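PDB 5D1V: globin from Chloroflexus aurantiacus, which binds heme as a group II truncated hemoglobin and probably carries oxygen, in a thermophilic phototrophic bacterium. Local coordinates for residues 6-19 / 98-110. Sequence-based numbering, arbitrary orientation.
Sequences IYEQIGGEATFRRI and EAGVPEPARSVME
Ile10 meets Ala105 and Met109 where the N-terminal helices of this truncated globin fold pack against the turn after helix 82-98 and the start of helix 105-119. Ile10 CG2 presses on Ala105 CB at 3.4 Å, tighter than usual for two carbons. The same methyl touches Val101 CG1. With chi1 at 74°, CG1 sits between the backbone N and the carbonyl carbon, and CD1 reaches tip to tip toward Met109, 3.9 Å from its SD. Replacing Ile10 with alanine would probably open a gap beside Ala105 and Val101 CG1 and take from Met109 SD the methyl it meets. Met109 bends at chi3 (82°), and its CE meets Phe16 CE1 obliquely at 3.7 Å. Ile6 flanks this cluster, with CD1 against Ala105 and Val108 and CG2 beside Met109 CG. At the other end, Ile19 CG1 packs on Ala99 CB at 3.7 Å and its CD1 on Val101 CG2. Arg18 lays one guanidinium face over Thr15 CA. Its NH2 donates to Ala99 O at 3.1 Å, with the oxygen in the guanidinium plane and a C=O...N angle of 167°; NE adds a weak bond to the same oxygen.

Gly11 and Gly100 each leave helical geometry with positive phi, in Schellman motifs after helix 6-9 and helix 82-98. Phe56 and Leu96 also touch Met109, whose side chain lies about 10 Å from the heme. Thr15 OG1 donates to Ile10 O at 2.6 Å, tying the turn to helix 13-28. A water donates to the same oxygen and, weakly, to Gly100 O.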
loop_
_atom_site.group_PDB
_atom_site.type_symbol
_atom_site.label_atom_id
_atom_site.label_comp_id
_atom_site.label_asym_id
_atom_site.label_seq_id
_atom_site.Cartn_x
_atom_site.Cartn_y
_atom_site.Cartn_z
ATOM N N ILE A 6 18.782 10.801 -9.167
ATOM C CA ILE A 6 17.765 10.712 -8.133
ATOM C C ILE A 6 18.364 11.162 -6.812
ATOM O O ILE A 6 17.738 11.922 -6.078
ATOM C CB ILE A 6 17.180 9.272 -8.017
ATOM C CG1 ILE A 6 16.470 8.856 -9.308
ATOM C CG2 ILE A 6 16.253 9.181 -6.832
ATOM C CD1 ILE A 6 15.241 9.645 -9.644
ATOM N N TYR A 7 19.556 10.650 -6.488
ATOM C CA TYR A 7 20.274 11.030 -5.271
ATOM C C TYR A 7 20.269 12.547 -5.057
ATOM O O TYR A 7 19.911 13.030 -3.973
ATOM C CB TYR A 7 21.706 10.504 -5.346
ATOM C CG TYR A 7 22.590 10.845 -4.185
ATOM C CD1 TYR A 7 22.602 10.052 -3.039
ATOM C CD2 TYR A 7 23.445 11.943 -4.239
ATOM C CE1 TYR A 7 23.422 10.355 -1.974
ATOM C CE2 TYR A 7 24.279 12.249 -3.175
ATOM C CZ TYR A 7 24.253 11.450 -2.043
ATOM O OH TYR A 7 25.078 11.695 -0.971
ATOM N N GLU A 8 20.679 13.289 -6.083
ATOM C CA GLU A 8 20.714 14.759 -6.021
ATOM C C GLU A 8 19.312 15.313 -5.862
ATOM O O GLU A 8 19.078 16.214 -5.057
ATOM C CB GLU A 8 21.347 15.354 -7.285
ATOM C CG GLU A 8 22.751 14.863 -7.627
ATOM C CD GLU A 8 23.231 15.354 -9.005
ATOM O OE1 GLU A 8 23.447 16.579 -9.151
ATOM O OE2 GLU A 8 23.383 14.520 -9.937
ATOM N N GLN A 9 18.378 14.768 -6.638
ATOM C CA GLN A 9 17.012 15.296 -6.682
ATOM C C GLN A 9 16.324 15.269 -5.330
ATOM O O GLN A 9 15.528 16.137 -5.014
ATOM C CB GLN A 9 16.167 14.508 -7.658
ATOM C CG GLN A 9 16.452 14.802 -9.124
ATOM C CD GLN A 9 15.810 13.777 -10.032
ATOM O OE1 GLN A 9 16.491 13.134 -10.833
ATOM N NE2 GLN A 9 14.496 13.603 -9.903
ATOM N N ILE A 10 16.613 14.257 -4.526
ATOM C CA ILE A 10 15.872 14.096 -3.283
ATOM C C ILE A 10 16.641 14.681 -2.091
ATOM O O ILE A 10 16.163 14.596 -0.966
ATOM C CB ILE A 10 15.478 12.593 -3.038
ATOM C CG1 ILE A 10 16.672 11.728 -2.605
ATOM C CG2 ILE A 10 14.776 12.002 -4.287
ATOM C CD1 ILE A 10 16.238 10.360 -2.086
ATOM N N GLY A 11 17.802 15.295 -2.335
ATOM C CA GLY A 11 18.540 15.969 -1.270
ATOM C C GLY A 11 19.751 15.221 -0.731
ATOM O O GLY A 11 20.340 15.589 0.294
ATOM N N GLY A 12 20.129 14.156 -1.415
ATOM C CA GLY A 12 21.369 13.474 -1.099
ATOM C C GLY A 12 21.395 12.660 0.190
ATOM O O GLY A 12 20.380 12.133 0.663
ATOM N N GLU A 13 22.599 12.565 0.745
ATOM C CA GLU A 13 22.904 11.684 1.894
ATOM C C GLU A 13 21.951 11.884 3.056
ATOM O O GLU A 13 21.468 10.936 3.682
ATOM C CB GLU A 13 24.338 11.938 2.373
ATOM C CG GLU A 13 24.754 11.073 3.554
ATOM C CD GLU A 13 26.230 11.159 3.879
ATOM O OE1 GLU A 13 26.884 12.110 3.424
ATOM O OE2 GLU A 13 26.734 10.263 4.591
ATOM N N ALA A 14 21.711 13.141 3.372
ATOM C CA ALA A 14 20.853 13.475 4.489
ATOM C C ALA A 14 19.469 12.830 4.352
ATOM O O ALA A 14 18.902 12.344 5.323
ATOM C CB ALA A 14 20.741 14.960 4.608
ATOM N N THR A 15 18.946 12.774 3.137
ATOM C CA THR A 15 17.620 12.196 2.902
ATOM C C THR A 15 17.657 10.687 3.083
ATOM O O THR A 15 16.768 10.101 3.685
ATOM C CB THR A 15 17.125 12.578 1.519
ATOM O OG1 THR A 15 17.093 14.014 1.438
ATOM C CG2 THR A 15 15.728 12.048 1.259
ATOM N N PHE A 16 18.705 10.047 2.588
ATOM C CA PHE A 16 18.824 8.596 2.761
ATOM C C PHE A 16 18.969 8.211 4.235
ATOM O O PHE A 16 18.488 7.148 4.659
ATOM C CB PHE A 16 19.982 8.085 1.920
ATOM C CG PHE A 16 19.638 8.025 0.451
ATOM C CD1 PHE A 16 18.914 6.968 -0.060
ATOM C CD2 PHE A 16 19.986 9.055 -0.381
ATOM C CE1 PHE A 16 18.564 6.940 -1.405
ATOM C CE2 PHE A 16 19.638 9.039 -1.711
ATOM C CZ PHE A 16 18.930 7.985 -2.224
ATOM N N ARG A 17 19.576 9.089 5.027
ATOM C CA ARG A 17 19.714 8.814 6.460
ATOM C C ARG A 17 18.313 8.795 7.078
ATOM O O ARG A 17 17.983 7.878 7.855
ATOM C CB ARG A 17 20.610 9.840 7.153
ATOM C CG ARG A 17 22.097 9.611 6.933
ATOM C CD ARG A 17 22.924 10.581 7.770
ATOM N NE ARG A 17 24.360 10.511 7.481
ATOM C CZ ARG A 17 25.203 9.655 8.046
ATOM N NH1 ARG A 17 24.766 8.790 8.946
ATOM N NH2 ARG A 17 26.494 9.659 7.713
ATOM N N ARG A 18 17.481 9.768 6.695
ATOM C CA ARG A 18 16.095 9.837 7.202
ATOM C C ARG A 18 15.299 8.580 6.782
ATOM O O ARG A 18 14.582 7.990 7.604
ATOM C CB ARG A 18 15.356 11.094 6.716
ATOM C CG ARG A 18 15.990 12.414 7.167
ATOM C CD ARG A 18 15.012 13.591 7.087
ATOM N NE ARG A 18 14.465 13.782 5.749
ATOM C CZ ARG A 18 15.083 14.428 4.774
ATOM N NH1 ARG A 18 16.284 14.959 4.970
ATOM N NH2 ARG A 18 14.493 14.550 3.597
ATOM N N ILE A 19 15.420 8.200 5.514
ATOM C CA ILE A 19 14.721 7.036 4.980
ATOM C C ILE A 19 15.093 5.799 5.793
ATOM O O ILE A 19 14.226 5.071 6.243
ATOM C CB ILE A 19 15.052 6.831 3.489
ATOM C CG1 ILE A 19 14.414 7.928 2.632
ATOM C CG2 ILE A 19 14.534 5.503 3.006
ATOM C CD1 ILE A 19 14.898 7.937 1.177
ATOM N N GLU A 98 7.249 9.121 4.737
ATOM C CA GLU A 98 7.542 9.860 5.957
ATOM C C GLU A 98 8.815 10.714 5.865
ATOM O O GLU A 98 8.887 11.749 6.503
ATOM C CB GLU A 98 7.631 8.895 7.128
ATOM C CG GLU A 98 6.301 8.268 7.429
ATOM C CD GLU A 98 6.332 7.371 8.650
ATOM O OE1 GLU A 98 7.217 7.548 9.512
ATOM O OE2 GLU A 98 5.453 6.496 8.738
ATOM N N ALA A 99 9.770 10.336 5.023
ATOM C CA ALA A 99 11.020 11.081 4.873
ATOM C C ALA A 99 10.860 12.299 3.974
ATOM O O ALA A 99 11.777 13.098 3.854
ATOM C CB ALA A 99 12.098 10.195 4.327
ATOM N N GLY A 100 9.701 12.425 3.342
ATOM C CA GLY A 100 9.413 13.569 2.505
ATOM C C GLY A 100 10.031 13.529 1.118
ATOM O O GLY A 100 10.337 14.566 0.543
ATOM N N VAL A 101 10.184 12.342 0.556
ATOM C CA VAL A 101 10.785 12.220 -0.757
ATOM C C VAL A 101 9.810 12.774 -1.783
ATOM O O VAL A 101 8.679 12.313 -1.848
ATOM C CB VAL A 101 11.140 10.767 -1.072
ATOM C CG1 VAL A 101 11.801 10.655 -2.423
ATOM C CG2 VAL A 101 12.043 10.196 0.041
ATOM N N PRO A 102 10.243 13.769 -2.580
ATOM C CA PRO A 102 9.374 14.409 -3.568
ATOM C C PRO A 102 9.116 13.558 -4.797
ATOM O O PRO A 102 9.947 12.712 -5.151
ATOM C CB PRO A 102 10.172 15.650 -3.968
ATOM C CG PRO A 102 11.570 15.187 -3.903
ATOM C CD PRO A 102 11.602 14.329 -2.645
ATOM N N GLU A 103 7.982 13.802 -5.439
ATOM C CA GLU A 103 7.694 13.224 -6.750
ATOM C C GLU A 103 8.395 14.082 -7.799
ATOM O O GLU A 103 8.612 15.275 -7.577
ATOM C CB GLU A 103 6.188 13.186 -7.004
ATOM C CG GLU A 103 5.420 12.345 -6.033
ATOM C CD GLU A 103 5.529 10.879 -6.343
ATOM O OE1 GLU A 103 4.928 10.053 -5.616
ATOM O OE2 GLU A 103 6.214 10.547 -7.322
ATOM N N PRO A 104 8.752 13.495 -8.949
ATOM C CA PRO A 104 8.604 12.107 -9.398
ATOM C C PRO A 104 9.656 11.128 -8.851
ATOM O O PRO A 104 9.529 9.911 -9.049
ATOM C CB PRO A 104 8.726 12.231 -10.919
ATOM C CG PRO A 104 9.610 13.429 -11.115
ATOM C CD PRO A 104 9.263 14.372 -10.019
ATOM N N ALA A 105 10.664 11.637 -8.165
ATOM C CA ALA A 105 11.763 10.787 -7.737
ATOM C C ALA A 105 11.245 9.663 -6.850
ATOM O O ALA A 105 11.702 8.531 -6.961
ATOM C CB ALA A 105 12.810 11.602 -7.004
ATOM N N ARG A 106 10.321 9.986 -5.938
ATOM C CA ARG A 106 9.752 8.974 -5.047
ATOM C C ARG A 106 9.165 7.804 -5.821
ATOM O O ARG A 106 9.291 6.642 -5.408
ATOM C CB ARG A 106 8.659 9.559 -4.153
ATOM C CG ARG A 106 8.120 8.554 -3.119
ATOM C CD ARG A 106 6.703 8.921 -2.636
ATOM N NE ARG A 106 6.693 10.120 -1.796
ATOM C CZ ARG A 106 5.691 10.476 -0.989
ATOM N NH1 ARG A 106 4.592 9.726 -0.889
ATOM N NH2 ARG A 106 5.791 11.587 -0.272
ATOM N N SER A 107 8.497 8.095 -6.936
ATOM C CA SER A 107 7.890 7.040 -7.751
ATOM C C SER A 107 8.935 6.115 -8.353
ATOM O O SER A 107 8.728 4.908 -8.428
ATOM C CB SER A 107 7.052 7.625 -8.880
ATOM O OG SER A 107 5.827 8.174 -8.403
ATOM N N VAL A 108 10.048 6.692 -8.790
ATOM C CA VAL A 108 11.146 5.893 -9.369
ATOM C C VAL A 108 11.668 4.919 -8.314
ATOM O O VAL A 108 11.877 3.742 -8.590
ATOM C CB VAL A 108 12.307 6.780 -9.910
ATOM C CG1 VAL A 108 13.471 5.904 -10.401
ATOM C CG2 VAL A 108 11.824 7.717 -11.047
ATOM N N MET A 109 11.878 5.424 -7.104
ATOM C CA MET A 109 12.358 4.625 -5.991
ATOM C C MET A 109 11.362 3.505 -5.655
ATOM O O MET A 109 11.766 2.356 -5.493
ATOM C CB MET A 109 12.605 5.503 -4.773
ATOM C CG MET A 109 13.680 6.500 -5.015
ATOM S SD MET A 109 14.008 7.617 -3.630
ATOM C CE MET A 109 15.054 6.573 -2.665
ATOM N N GLU A 110 10.078 3.837 -5.599
ATOM C CA GLU A 110 9.019 2.842 -5.386
ATOM C C GLU A 110 9.040 1.768 -6.471
ATOM O O GLU A 110 8.980 0.550 -6.197
ATOM C CB GLU A 110 7.641 3.517 -5.346
ATOM C CG GLU A 110 6.494 2.494 -5.536
ATOM C CD GLU A 110 5.148 3.033 -5.099
ATOM O OE1 GLU A 110 5.102 4.211 -4.715
ATOM O OE2 GLU A 110 4.148 2.285 -5.176
HETATM O O HOH W 1 13.679 15.335 0.154
HETATM O O HOH W 2 11.508 13.738 7.140
#